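Local coordinates for Lic12234 (Leptospira interrogans, PDB 4TZH), which is of unknown function but belongs to the leucine-rich repeat proteins of a human pathogen, is a possible virulence factor, and may act by binding partner molecules, at residues L140-L145 against L163-T168; V41-L46 against K64-L69; D50-T55 against R73-N78; I106-K111 against I129-N134. One frame throughout, in Å; residues are numbered along the deposited sequence.

Contact 1: L140-L145 against L163-T168; sequences LSSNKL and LWDNPT
Asn166 spends both ends of its amide on the backbone around Leu140-Leu145. With CG beside its own backbone N (chi1 -78°), ND2 gives one hydrogen to Leu140 O at 3.0 Å, almost straight (168°) and in the amide plane, while the other goes to Leu163 O of its own loop. OD1 accepts from Leu145 N at 3.2 Å and weakly from Asn143 N. Asparagine suits the spot because one flat group can both donate and accept among buried peptide groups. Leu140 O is gripped twice, by Asn166 ND2 and by Asn143 ND2, from opposite faces of its carbonyl plane. Asn143 repeats the role one turn earlier, its OD1 engaged by Leu122 N; such asparagines, stacked from coil to coil, are the signature of the leucine-rich repeat solenoid. Toward the surface, Ser142 N donates to Trp164 O at 2.9 Å, and Ser142 OG to the anti lone pair of Asp165 OD2 at 2.6 Å. At the far end Thr168 OG1 donates to Leu145 O (2.7 Å) and accepts from a water that also serves Asn143 O. Beneath the polar layer, Leu140 CD1 and Leu145 CD1 pack on Leu163 CD2, while Trp164 turns outward and bonds through NE1 to Glu188.

Contact 2: V41-L46 against K64-L69; sequences VNLESL and KNLKYL
Leu46 and Leu69 run side by side and point the same way, with CD2 of Leu46 3.9 Å from CD1 of Leu69. Both hold CG anti to the backbone N (chi1 177° and 179°), so that equal conformers stack from one strand to the next. Leu66 wedges in beside them: its CD1 lies 4.0 Å from both Leu43 CD2 and Leu46 CB, and also rests on the carbonyl carbon of Glu44. Branched, uncharged leucine fills this interior closely. The parallel strands above it are joined by Leu46 N to Tyr68 O (3.1 Å), while Glu44 O takes two donors, Lys67 N at 2.7 Å and Tyr68 N at 3.0 Å. On the other face of the sheet the packing is looser. Small Ser45 brings its CB to the edge of the Tyr68 ring, one face of which is overlaid by Lys67 CB, and the Glu44 and Lys67 charges approach without touching. Near Val41 the backbones diverge, and a water fills in, donating to Val41 O and Leu43 O and accepting from Asn65 N. The chemistry thus implies a two-sided wall: leucines seal the solenoid interior, whereas polar and aromatic groups line the concave sheet face, where leucine-rich repeats commonly bind ligands.

Contact 3: D50-T55 against R73-N78; sequences DNELTT and RNQISN
Asn74 reaches into the curve of the Asp50-Thr55 loop. Its CB lies 3.6 Å from Leu53 O, and CG comes next to Asn51 N. Beyond it OD1 accepts from Leu53 N at 3.0 Å (164°) and more weakly from Asn51 N, while ND2 passes to Leu48 O and Ile71 O just before the two loops. A chi1 of -82°, which sets CG opposite the carbonyl carbon, swings the amide in toward the loop, where an asparagine can satisfy peptide groups that the turns leave without strand partners. Around this buried amide the backbones bond directly: Gln75 N donates to Leu53 O at 2.8 Å, and Ser77 N meets Thr54 O at 3.0 Å. Leu53 CB completes the inner side against Ile76 CD1. The outer side is polar and wet. Asp50 OD2 sits over one face of the Arg73 guanidinium, 3.4 Å from NH2, in a salt bridge of charge alone, since no N-H points at the oxygen. Gln75 extends across the surface and is joined through separate waters to Asn51 O and Glu52 O. Farther along, Thr55 OG1 gives its hydrogen to Asn78 O at 2.8 Å, from above the carbonyl plane. The outer charges are a feature of this pair of loops; leucine or isoleucine pointing inward and asparagine bonding the backbone are the pattern of the conserved loop that follows each strand of a leucine-rich repeat.

Contact 4: I106-K111 against I129-N134; sequences IGELEK and IGQLEN
Ile106-Glu108 and Ile129-Gln131 are the ends of two short 3-10 segments, stacked so that the CA atoms of Gly107 and Ile129 come within 4.9 Å. Each segment then makes an inverse gamma turn, centred on Leu109 (phi/psi -86°/78°) in one and on Leu132 in the other. Within Ile129-Asn134, Leu132 N bonds back to Ile129 O at 3.2 Å; the matching bond from Leu109 N to Ile106 O is weak. Equivalent shapes in successive coils are what a solenoid requires, and these bends belong to the convex side of the leucine-rich repeat, where short 3-10 turns lead the chain back toward the sheet. Leu132 carries the packing. Its CD2 methyl rests against two carbonyl oxygens of the neighbouring coil, 3.3 Å from Ile106 O and 3.3 Å from Leu109 O, and lies 4.1 Å from Leu109 CB. Beside it Ile106 CG2 touches Ile129 CD1 more loosely, at 4.3 Å; such aliphatic side chains suit the buried side of the turn. A CB on Gly107 would point at the Gln131 side chain and be crowded by its end, so glycine suits the place. Gln131 CB itself lies 3.3 Å from Gly107 O. Toward solvent a water accepts from Asn134 N (3.0 Å) and lies near Glu110 O. The charged ends turn to the preceding coil, Glu110 to a salt bridge with Lys87 and Lys111 to Asn88.

In the fold
All four contacts join the same part of one coil to that of the next over buried leucine or isoleucine. Contacts 1, 3 and 4 add an exposed polar rim, whereas the sides of contact 2 are at most partly open. Contact 2 lies on the parallel sheet, where strands 45-47 and 68-70 pair through backbone bonds. Contacts 1 and 3 hold equivalent loops just past the strands, near the C-terminal end and in the first half; there buried asparagine amides add to the few direct backbone bonds. Contact 4 lies across the chain's centre from contact 3, about 22 Å between centres, and relies mainly on apolar packing and water. Contacts 1 and 2 are farthest apart, their centres about 30 Å from each other.

Contact 1: L140-L145 against L163-T168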
loop_
_atom_site.group_PDB
_atom_site.type_symbol
_atom_site.label_atom_id
_atom_site.label_comp_id
_atom_site.label_asym_id
_atom_site.label_seq_id
_atom_site.Cartn_x
_atom_site.Cartn_y
_atom_site.Cartn_z
ATOM N N LEU A 140 10.564 2.543 -2.090
ATOM C CA LEU A 140 10.759 3.274 -0.831
ATOM C C LEU A 140 11.542 4.555 -1.106
ATOM O O LEU A 140 12.167 5.078 -0.176
ATOM C CB LEU A 140 11.548 2.384 0.162
ATOM C CG LEU A 140 10.746 1.186 0.680
ATOM C CD1 LEU A 140 11.665 0.110 1.205
ATOM C CD2 LEU A 140 9.731 1.634 1.738
ATOM N N SER A 141 11.483 5.079 -2.324
ATOM C CA SER A 141 12.291 6.253 -2.586
ATOM C C SER A 141 11.820 7.448 -1.796
ATOM O O SER A 141 10.639 7.540 -1.441
ATOM C CB SER A 141 12.330 6.592 -4.065
ATOM O OG SER A 141 11.021 6.762 -4.583
ATOM N N SER A 142 12.747 8.359 -1.484
ATOM C CA SER A 142 12.396 9.560 -0.732
ATOM C C SER A 142 11.689 9.282 0.570
ATOM O O SER A 142 10.582 9.760 0.809
ATOM C CB SER A 142 11.593 10.526 -1.597
ATOM O OG SER A 142 12.343 10.900 -2.740
ATOM N N ASN A 143 12.349 8.534 1.436
ATOM C CA ASN A 143 11.888 8.270 2.797
ATOM C C ASN A 143 12.998 8.740 3.740
ATOM O O ASN A 143 13.828 9.562 3.340
ATOM C CB ASN A 143 11.512 6.803 2.973
ATOM C CG ASN A 143 10.061 6.589 2.601
ATOM O OD1 ASN A 143 9.180 6.824 3.421
ATOM N ND2 ASN A 143 9.769 6.234 1.355
ATOM N N LYS A 144 12.997 8.276 4.990
ATOM C CA LYS A 144 14.008 8.712 5.967
ATOM C C LYS A 144 14.666 7.459 6.546
ATOM O O LYS A 144 14.961 7.372 7.748
ATOM C CB LYS A 144 13.319 9.566 7.058
ATOM C CG LYS A 144 12.673 10.856 6.523
ATOM C CD LYS A 144 13.684 11.935 6.130
ATOM C CE LYS A 144 13.021 13.056 5.363
ATOM N NZ LYS A 144 14.019 13.979 4.763
ATOM N N LEU A 145 14.886 6.457 5.688
ATOM C CA LEU A 145 15.359 5.145 6.104
ATOM C C LEU A 145 16.680 5.173 6.787
ATOM O O LEU A 145 17.592 5.861 6.337
ATOM C CB LEU A 145 15.456 4.172 4.935
ATOM C CG LEU A 145 14.142 3.794 4.285
ATOM C CD1 LEU A 145 14.418 2.978 3.042
ATOM C CD2 LEU A 145 13.238 3.015 5.235
ATOM N N LEU A 163 15.359 2.217 -3.415
ATOM C CA LEU A 163 15.754 2.944 -2.200
ATOM C C LEU A 163 16.310 4.315 -2.549
ATOM O O LEU A 163 16.977 4.922 -1.714
ATOM C CB LEU A 163 16.821 2.150 -1.385
ATOM C CG LEU A 163 16.370 0.727 -1.000
ATOM C CD1 LEU A 163 17.510 -0.033 -0.322
ATOM C CD2 LEU A 163 15.176 0.768 -0.072
ATOM N N TRP A 164 16.040 4.828 -3.770
ATOM C CA TRP A 164 16.582 6.138 -4.133
ATOM C C TRP A 164 16.237 7.217 -3.117
ATOM O O TRP A 164 15.174 7.190 -2.501
ATOM C CB TRP A 164 16.020 6.601 -5.474
ATOM C CG TRP A 164 16.578 5.879 -6.685
ATOM C CD1 TRP A 164 17.808 5.298 -6.820
ATOM C CD2 TRP A 164 15.935 5.756 -7.953
ATOM N NE1 TRP A 164 17.957 4.795 -8.108
ATOM C CE2 TRP A 164 16.812 5.043 -8.810
ATOM C CE3 TRP A 164 14.684 6.132 -8.440
ATOM C CZ2 TRP A 164 16.482 4.742 -10.137
ATOM C CZ3 TRP A 164 14.354 5.837 -9.756
ATOM C CH2 TRP A 164 15.236 5.128 -10.579
ATOM N N ASP A 165 17.125 8.208 -2.988
ATOM C CA ASP A 165 16.887 9.360 -2.117
ATOM C C ASP A 165 16.576 8.991 -0.670
ATOM O O ASP A 165 15.598 9.483 -0.078
ATOM C CB ASP A 165 15.839 10.319 -2.708
ATOM C CG ASP A 165 15.658 11.614 -1.908
ATOM O OD1 ASP A 165 16.660 12.112 -1.342
ATOM O OD2 ASP A 165 14.516 12.125 -1.847
ATOM N N ASN A 166 17.435 8.158 -0.085
ATOM C CA ASN A 166 17.406 7.860 1.357
ATOM C C ASN A 166 18.829 8.090 1.849
ATOM O O ASN A 166 19.518 7.145 2.260
ATOM C CB ASN A 166 16.929 6.438 1.661
ATOM C CG ASN A 166 15.449 6.311 1.559
ATOM O OD1 ASN A 166 14.718 6.660 2.494
ATOM N ND2 ASN A 166 14.973 5.784 0.407
ATOM N N PRO A 167 19.277 9.373 1.853
ATOM C CA PRO A 167 20.660 9.655 2.281
ATOM C C PRO A 167 20.959 9.347 3.741
ATOM O O PRO A 167 22.127 9.292 4.121
ATOM C CB PRO A 167 20.853 11.140 1.947
ATOM C CG PRO A 167 19.484 11.709 1.942
ATOM C CD PRO A 167 18.591 10.605 1.409
ATOM N N THR A 168 19.905 9.146 4.549
ATOM C CA THR A 168 19.945 8.782 5.969
ATOM C C THR A 168 20.332 7.301 6.163
ATOM O O THR A 168 20.667 6.891 7.273
ATOM C CB THR A 168 18.577 9.065 6.621
ATOM O OG1 THR A 168 17.549 8.488 5.787
ATOM C CG2 THR A 168 18.296 10.561 6.791
HETATM O O HOH W 1 16.462 9.988 3.860
#

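Contact 2: V41-L46 against K64-L69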
loop_
_atom_site.group_PDB
_atom_site.type_symbol
_atom_site.label_atom_id
_atom_site.label_comp_id
_atom_site.label_asym_id
_atom_site.label_seq_id
_atom_site.Cartn_x
_atom_site.Cartn_y
_atom_site.Cartn_z
ATOM N N VAL A 41 -19.816 -4.260 -1.227
ATOM C CA VAL A 41 -19.182 -5.550 -0.939
ATOM C C VAL A 41 -18.391 -6.152 -2.094
ATOM O O VAL A 41 -17.463 -6.928 -1.841
ATOM C CB VAL A 41 -20.206 -6.540 -0.386
ATOM C CG1 VAL A 41 -20.762 -6.039 0.947
ATOM C CG2 VAL A 41 -21.334 -6.786 -1.389
ATOM N N ASN A 42 -18.728 -5.784 -3.359
ATOM C CA ASN A 42 -18.049 -6.336 -4.531
ATOM C C ASN A 42 -16.975 -5.434 -5.074
ATOM O O ASN A 42 -16.448 -5.687 -6.154
ATOM C CB ASN A 42 -19.063 -6.670 -5.605
ATOM C CG ASN A 42 -19.926 -7.823 -5.168
ATOM O OD1 ASN A 42 -19.444 -8.761 -4.530
ATOM N ND2 ASN A 42 -21.236 -7.730 -5.414
ATOM N N LEU A 43 -16.653 -4.370 -4.340
ATOM C CA LEU A 43 -15.645 -3.421 -4.808
ATOM C C LEU A 43 -14.299 -4.112 -5.065
ATOM O O LEU A 43 -13.771 -4.818 -4.188
ATOM C CB LEU A 43 -15.489 -2.320 -3.778
ATOM C CG LEU A 43 -14.850 -1.040 -4.311
ATOM C CD1 LEU A 43 -15.765 -0.362 -5.352
ATOM C CD2 LEU A 43 -14.565 -0.077 -3.151
ATOM N N GLU A 44 -13.701 -3.820 -6.231
ATOM C CA GLU A 44 -12.399 -4.341 -6.623
ATOM C C GLU A 44 -11.327 -3.288 -6.662
ATOM O O GLU A 44 -10.144 -3.613 -6.520
ATOM C CB GLU A 44 -12.490 -5.051 -7.967
ATOM C CG GLU A 44 -13.426 -6.245 -7.888
ATOM C CD GLU A 44 -13.408 -7.228 -9.033
ATOM O OE1 GLU A 44 -12.735 -6.948 -10.051
ATOM O OE2 GLU A 44 -14.061 -8.288 -8.905
ATOM N N SER A 45 -11.711 -2.021 -6.865
ATOM C CA SER A 45 -10.706 -0.972 -6.950
ATOM C C SER A 45 -11.249 0.269 -6.265
ATOM O O SER A 45 -12.388 0.652 -6.523
ATOM C CB SER A 45 -10.471 -0.658 -8.422
ATOM O OG SER A 45 -9.504 0.370 -8.556
ATOM N N LEU A 46 -10.451 0.885 -5.409
ATOM C CA LEU A 46 -10.845 2.085 -4.701
ATOM C C LEU A 46 -9.736 3.108 -4.891
ATOM O O LEU A 46 -8.569 2.822 -4.560
ATOM C CB LEU A 46 -11.034 1.736 -3.217
ATOM C CG LEU A 46 -11.391 2.882 -2.283
ATOM C CD1 LEU A 46 -12.647 3.648 -2.755
ATOM C CD2 LEU A 46 -11.587 2.370 -0.829
ATOM N N LYS A 64 -13.446 -7.332 1.171
ATOM C CA LYS A 64 -12.558 -8.482 0.968
ATOM C C LYS A 64 -12.233 -8.801 -0.490
ATOM O O LYS A 64 -11.249 -9.518 -0.715
ATOM C CB LYS A 64 -13.098 -9.722 1.689
ATOM C CG LYS A 64 -14.316 -10.312 1.041
ATOM C CD LYS A 64 -14.720 -11.617 1.740
ATOM C CE LYS A 64 -15.645 -12.438 0.880
ATOM N NZ LYS A 64 -15.684 -13.867 1.317
ATOM N N ASN A 65 -12.974 -8.233 -1.465
ATOM C CA ASN A 65 -12.698 -8.488 -2.888
ATOM C C ASN A 65 -11.778 -7.403 -3.476
ATOM O O ASN A 65 -11.465 -7.432 -4.661
ATOM C CB ASN A 65 -14.006 -8.527 -3.685
ATOM C CG ASN A 65 -14.891 -9.627 -3.169
ATOM O OD1 ASN A 65 -16.011 -9.374 -2.694
ATOM N ND2 ASN A 65 -14.360 -10.808 -3.097
ATOM N N LEU A 66 -11.351 -6.449 -2.650
ATOM C CA LEU A 66 -10.542 -5.369 -3.178
ATOM C C LEU A 66 -9.209 -5.868 -3.720
ATOM O O LEU A 66 -8.470 -6.557 -2.998
ATOM C CB LEU A 66 -10.269 -4.376 -2.054
ATOM C CG LEU A 66 -9.992 -2.951 -2.430
ATOM C CD1 LEU A 66 -11.181 -2.289 -3.154
ATOM C CD2 LEU A 66 -9.616 -2.147 -1.207
ATOM N N LYS A 67 -8.872 -5.460 -4.947
ATOM C CA LYS A 67 -7.608 -5.825 -5.592
ATOM C C LYS A 67 -6.671 -4.635 -5.664
ATOM O O LYS A 67 -5.445 -4.818 -5.663
ATOM C CB LYS A 67 -7.825 -6.302 -7.025
ATOM C CG LYS A 67 -8.660 -7.567 -7.124
ATOM C CD LYS A 67 -8.823 -7.903 -8.627
ATOM C CE LYS A 67 -8.423 -9.309 -8.930
ATOM N NZ LYS A 67 -8.922 -9.722 -10.273
ATOM N N TYR A 68 -7.211 -3.430 -5.761
ATOM C CA TYR A 68 -6.353 -2.257 -5.949
ATOM C C TYR A 68 -6.794 -1.156 -5.002
ATOM O O TYR A 68 -7.993 -0.899 -4.889
ATOM C CB TYR A 68 -6.469 -1.740 -7.405
ATOM C CG TYR A 68 -6.400 -2.826 -8.445
ATOM C CD1 TYR A 68 -5.221 -3.513 -8.675
ATOM C CD2 TYR A 68 -7.484 -3.098 -9.266
ATOM C CE1 TYR A 68 -5.144 -4.508 -9.646
ATOM C CE2 TYR A 68 -7.416 -4.080 -10.250
ATOM C CZ TYR A 68 -6.243 -4.774 -10.433
ATOM O OH TYR A 68 -6.156 -5.764 -11.390
ATOM N N LEU A 69 -5.834 -0.535 -4.319
ATOM C CA LEU A 69 -6.164 0.529 -3.386
ATOM C C LEU A 69 -5.152 1.631 -3.610
ATOM O O LEU A 69 -3.930 1.428 -3.420
ATOM C CB LEU A 69 -6.075 -0.012 -1.949
ATOM C CG LEU A 69 -6.362 0.972 -0.826
ATOM C CD1 LEU A 69 -7.732 1.638 -0.997
ATOM C CD2 LEU A 69 -6.304 0.244 0.520
HETATM O O HOH W 2 -14.704 -5.863 -1.747
#

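Contact 3: D50-T55 against R73-N78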
loop_
_atom_site.group_PDB
_atom_site.type_symbol
_atom_site.label_atom_id
_atom_site.label_comp_id
_atom_site.label_asym_id
_atom_site.label_seq_id
_atom_site.Cartn_x
_atom_site.Cartn_y
_atom_site.Cartn_z
ATOM N N ASP A 50 -5.141 12.149 -3.512
ATOM C CA ASP A 50 -5.250 13.599 -3.408
ATOM C C ASP A 50 -6.462 14.051 -2.645
ATOM O O ASP A 50 -7.218 14.931 -3.085
ATOM C CB ASP A 50 -5.176 14.232 -4.788
ATOM C CG ASP A 50 -4.565 15.623 -4.792
ATOM O OD1 ASP A 50 -4.136 16.101 -3.716
ATOM O OD2 ASP A 50 -4.562 16.261 -5.857
ATOM N N ASN A 51 -6.623 13.481 -1.451
ATOM C CA ASN A 51 -7.614 13.892 -0.485
ATOM C C ASN A 51 -6.860 14.367 0.770
ATOM O O ASN A 51 -5.650 14.660 0.696
ATOM C CB ASN A 51 -8.632 12.788 -0.181
ATOM C CG ASN A 51 -9.614 12.625 -1.292
ATOM O OD1 ASN A 51 -10.483 13.480 -1.506
ATOM N ND2 ASN A 51 -9.580 11.491 -2.007
ATOM N N GLU A 52 -7.566 14.493 1.892
ATOM C CA GLU A 52 -6.966 14.941 3.145
ATOM C C GLU A 52 -7.094 13.830 4.212
ATOM O O GLU A 52 -7.325 14.108 5.384
ATOM C CB GLU A 52 -7.644 16.249 3.615
ATOM C CG GLU A 52 -7.573 17.369 2.584
ATOM C CD GLU A 52 -8.340 18.626 2.951
ATOM O OE1 GLU A 52 -9.400 18.495 3.605
ATOM O OE2 GLU A 52 -7.942 19.729 2.512
ATOM N N LEU A 53 -7.014 12.549 3.791
ATOM C CA LEU A 53 -7.227 11.455 4.737
ATOM C C LEU A 53 -6.039 11.278 5.665
ATOM O O LEU A 53 -4.897 11.429 5.247
ATOM C CB LEU A 53 -7.465 10.141 3.982
ATOM C CG LEU A 53 -8.651 10.101 3.031
ATOM C CD1 LEU A 53 -8.645 8.794 2.215
ATOM C CD2 LEU A 53 -9.952 10.148 3.784
ATOM N N THR A 54 -6.299 10.913 6.921
ATOM C CA THR A 54 -5.226 10.599 7.859
ATOM C C THR A 54 -5.177 9.106 8.196
ATOM O O THR A 54 -4.156 8.607 8.688
ATOM C CB THR A 54 -5.319 11.458 9.112
ATOM O OG1 THR A 54 -6.537 11.165 9.780
ATOM C CG2 THR A 54 -5.242 12.951 8.807
ATOM N N THR A 55 -6.259 8.392 7.897
ATOM C CA THR A 55 -6.376 6.950 8.134
ATOM C C THR A 55 -7.515 6.435 7.312
ATOM O O THR A 55 -8.102 7.171 6.495
ATOM C CB THR A 55 -6.575 6.633 9.645
ATOM O OG1 THR A 55 -6.407 5.209 9.853
ATOM C CG2 THR A 55 -7.935 7.127 10.204
ATOM N N ARG A 73 -1.012 10.559 -2.055
ATOM C CA ARG A 73 -1.235 12.012 -1.899
ATOM C C ARG A 73 -2.313 12.330 -0.872
ATOM O O ARG A 73 -3.271 13.091 -1.133
ATOM C CB ARG A 73 -1.483 12.705 -3.250
ATOM C CG ARG A 73 -0.249 12.663 -4.151
ATOM C CD ARG A 73 -0.361 13.581 -5.369
ATOM N NE ARG A 73 -0.654 14.952 -4.967
ATOM C CZ ARG A 73 -1.051 15.907 -5.799
ATOM N NH1 ARG A 73 -1.217 15.645 -7.093
ATOM N NH2 ARG A 73 -1.298 17.129 -5.346
ATOM N N ASN A 74 -2.155 11.760 0.330
ATOM C CA ASN A 74 -3.051 12.078 1.441
ATOM C C ASN A 74 -2.127 12.446 2.595
ATOM O O ASN A 74 -0.992 12.885 2.357
ATOM C CB ASN A 74 -3.962 10.894 1.778
ATOM C CG ASN A 74 -5.132 10.846 0.865
ATOM O OD1 ASN A 74 -6.131 11.508 1.112
ATOM N ND2 ASN A 74 -5.082 10.052 -0.204
ATOM N N GLN A 75 -2.618 12.379 3.839
ATOM C CA GLN A 75 -1.773 12.630 5.013
ATOM C C GLN A 75 -1.893 11.389 5.904
ATOM O O GLN A 75 -1.989 11.502 7.130
ATOM C CB GLN A 75 -2.266 13.895 5.777
ATOM C CG GLN A 75 -2.313 15.176 4.921
ATOM C CD GLN A 75 -3.370 16.174 5.380
ATOM O OE1 GLN A 75 -3.820 16.196 6.549
ATOM N NE2 GLN A 75 -3.809 17.024 4.450
ATOM N N ILE A 76 -1.889 10.182 5.286
ATOM C CA ILE A 76 -2.058 8.934 6.024
ATOM C C ILE A 76 -0.902 8.719 6.989
ATOM O O ILE A 76 0.240 8.699 6.534
ATOM C CB ILE A 76 -2.189 7.737 5.023
ATOM C CG1 ILE A 76 -3.424 7.864 4.073
ATOM C CG2 ILE A 76 -2.180 6.375 5.748
ATOM C CD1 ILE A 76 -4.848 7.627 4.728
ATOM N N SER A 77 -1.186 8.484 8.273
ATOM C CA SER A 77 -0.133 8.204 9.237
ATOM C C SER A 77 -0.339 6.853 9.929
ATOM O O SER A 77 0.569 6.370 10.605
ATOM C CB SER A 77 -0.056 9.323 10.268
ATOM O OG SER A 77 -1.275 9.344 11.004
ATOM N N ASN A 78 -1.530 6.252 9.787
ATOM C CA ASN A 78 -1.816 4.991 10.475
ATOM C C ASN A 78 -2.946 4.280 9.807
ATOM O O ASN A 78 -3.708 4.900 9.043
ATOM C CB ASN A 78 -2.174 5.271 11.962
ATOM C CG ASN A 78 -3.487 6.002 12.143
ATOM O OD1 ASN A 78 -4.509 5.392 12.470
ATOM N ND2 ASN A 78 -3.506 7.325 11.949
HETATM O O HOH W 3 -3.866 18.674 -6.850
HETATM O O HOH W 4 -3.574 16.020 1.840
HETATM O O HOH W 5 -6.960 15.782 7.367
HETATM O O HOH W 6 -5.853 9.396 12.054
#

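Contact 4: I106-K111 against I129-N134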
loop_
_atom_site.group_PDB
_atom_site.type_symbol
_atom_site.label_atom_id
_atom_site.label_comp_id
_atom_site.label_asym_id
_atom_site.label_seq_id
_atom_site.Cartn_x
_atom_site.Cartn_y
_atom_site.Cartn_z
ATOM N N ILE A 106 0.593 -4.828 7.643
ATOM C CA ILE A 106 0.978 -4.713 6.236
ATOM C C ILE A 106 1.425 -6.092 5.715
ATOM O O ILE A 106 1.160 -6.424 4.556
ATOM C CB ILE A 106 2.081 -3.625 6.018
ATOM C CG1 ILE A 106 2.116 -3.196 4.536
ATOM C CG2 ILE A 106 3.493 -4.042 6.517
ATOM C CD1 ILE A 106 1.091 -2.110 4.225
ATOM N N GLY A 107 2.078 -6.870 6.565
ATOM C CA GLY A 107 2.577 -8.182 6.197
ATOM C C GLY A 107 1.511 -9.221 5.980
ATOM O O GLY A 107 1.841 -10.334 5.579
ATOM N N GLU A 108 0.218 -8.892 6.252
ATOM C CA GLU A 108 -0.879 -9.840 6.097
ATOM C C GLU A 108 -1.540 -9.752 4.736
ATOM O O GLU A 108 -2.508 -10.453 4.466
ATOM C CB GLU A 108 -1.940 -9.654 7.209
ATOM C CG GLU A 108 -1.465 -10.093 8.587
ATOM C CD GLU A 108 -1.187 -11.576 8.731
ATOM O OE1 GLU A 108 -1.718 -12.363 7.914
ATOM O OE2 GLU A 108 -0.440 -11.952 9.663
ATOM N N LEU A 109 -1.028 -8.897 3.853
ATOM C CA LEU A 109 -1.621 -8.690 2.523
ATOM C C LEU A 109 -1.026 -9.773 1.614
ATOM O O LEU A 109 -0.138 -9.524 0.799
ATOM C CB LEU A 109 -1.294 -7.266 2.069
ATOM C CG LEU A 109 -1.860 -6.161 2.974
ATOM C CD1 LEU A 109 -1.383 -4.783 2.549
ATOM C CD2 LEU A 109 -3.366 -6.213 3.041
ATOM N N GLU A 110 -1.550 -10.975 1.751
ATOM C CA GLU A 110 -1.005 -12.156 1.127
ATOM C C GLU A 110 -0.766 -12.106 -0.368
ATOM O O GLU A 110 0.227 -12.717 -0.831
ATOM C CB GLU A 110 -1.884 -13.374 1.465
ATOM C CG GLU A 110 -1.522 -13.977 2.810
ATOM C CD GLU A 110 -2.669 -14.585 3.592
ATOM O OE1 GLU A 110 -3.252 -15.590 3.122
ATOM O OE2 GLU A 110 -2.947 -14.088 4.707
ATOM N N LYS A 111 -1.632 -11.412 -1.137
ATOM C CA LYS A 111 -1.471 -11.423 -2.584
ATOM C C LYS A 111 -0.785 -10.134 -3.065
ATOM O O LYS A 111 -0.696 -9.914 -4.272
ATOM C CB LYS A 111 -2.839 -11.516 -3.255
ATOM C CG LYS A 111 -3.410 -12.942 -3.228
ATOM C CD LYS A 111 -4.739 -12.895 -4.002
ATOM C CE LYS A 111 -5.425 -14.220 -3.995
ATOM N NZ LYS A 111 -6.711 -14.065 -4.720
ATOM N N ILE A 129 7.280 -7.340 7.136
ATOM C CA ILE A 129 7.358 -7.071 5.697
ATOM C C ILE A 129 7.803 -8.335 4.927
ATOM O O ILE A 129 7.384 -8.540 3.792
ATOM C CB ILE A 129 8.274 -5.848 5.389
ATOM C CG1 ILE A 129 8.033 -5.309 3.956
ATOM C CG2 ILE A 129 9.764 -6.174 5.579
ATOM C CD1 ILE A 129 6.887 -4.418 3.824
ATOM N N GLY A 130 8.605 -9.188 5.575
ATOM C CA GLY A 130 9.099 -10.416 4.969
ATOM C C GLY A 130 8.032 -11.460 4.733
ATOM O O GLY A 130 8.310 -12.484 4.105
ATOM N N GLN A 131 6.791 -11.202 5.209
ATOM C CA GLN A 131 5.681 -12.120 5.010
ATOM C C GLN A 131 5.005 -11.920 3.651
ATOM O O GLN A 131 4.137 -12.721 3.278
ATOM C CB GLN A 131 4.624 -11.950 6.113
ATOM C CG GLN A 131 5.115 -12.345 7.508
ATOM C CD GLN A 131 4.200 -11.903 8.623
ATOM O OE1 GLN A 131 3.055 -11.468 8.417
ATOM N NE2 GLN A 131 4.693 -12.010 9.849
ATOM N N LEU A 132 5.372 -10.846 2.918
ATOM C CA LEU A 132 4.738 -10.530 1.626
ATOM C C LEU A 132 5.323 -11.372 0.518
ATOM O O LEU A 132 6.058 -10.896 -0.338
ATOM C CB LEU A 132 4.850 -9.034 1.337
ATOM C CG LEU A 132 4.130 -8.163 2.368
ATOM C CD1 LEU A 132 4.392 -6.706 2.080
ATOM C CD2 LEU A 132 2.606 -8.430 2.358
ATOM N N GLU A 133 4.967 -12.663 0.520
ATOM C CA GLU A 133 5.574 -13.629 -0.398
ATOM C C GLU A 133 5.395 -13.341 -1.870
ATOM O O GLU A 133 6.214 -13.785 -2.679
ATOM C CB GLU A 133 5.077 -15.058 -0.110
ATOM C CG GLU A 133 5.325 -15.522 1.316
ATOM C CD GLU A 133 5.056 -16.980 1.633
ATOM O OE1 GLU A 133 5.334 -17.848 0.774
ATOM O OE2 GLU A 133 4.640 -17.255 2.781
ATOM N N ASN A 134 4.310 -12.616 -2.242
ATOM C CA ASN A 134 4.054 -12.366 -3.642
ATOM C C ASN A 134 4.565 -10.983 -4.097
ATOM O O ASN A 134 4.319 -10.583 -5.223
ATOM C CB ASN A 134 2.551 -12.486 -3.874
ATOM C CG ASN A 134 2.116 -13.926 -3.861
ATOM O OD1 ASN A 134 1.196 -14.309 -3.109
ATOM N ND2 ASN A 134 2.750 -14.724 -4.697
HETATM O O HOH W 7 1.207 -12.207 3.786
HETATM O O HOH W 8 2.616 -10.601 -0.908
#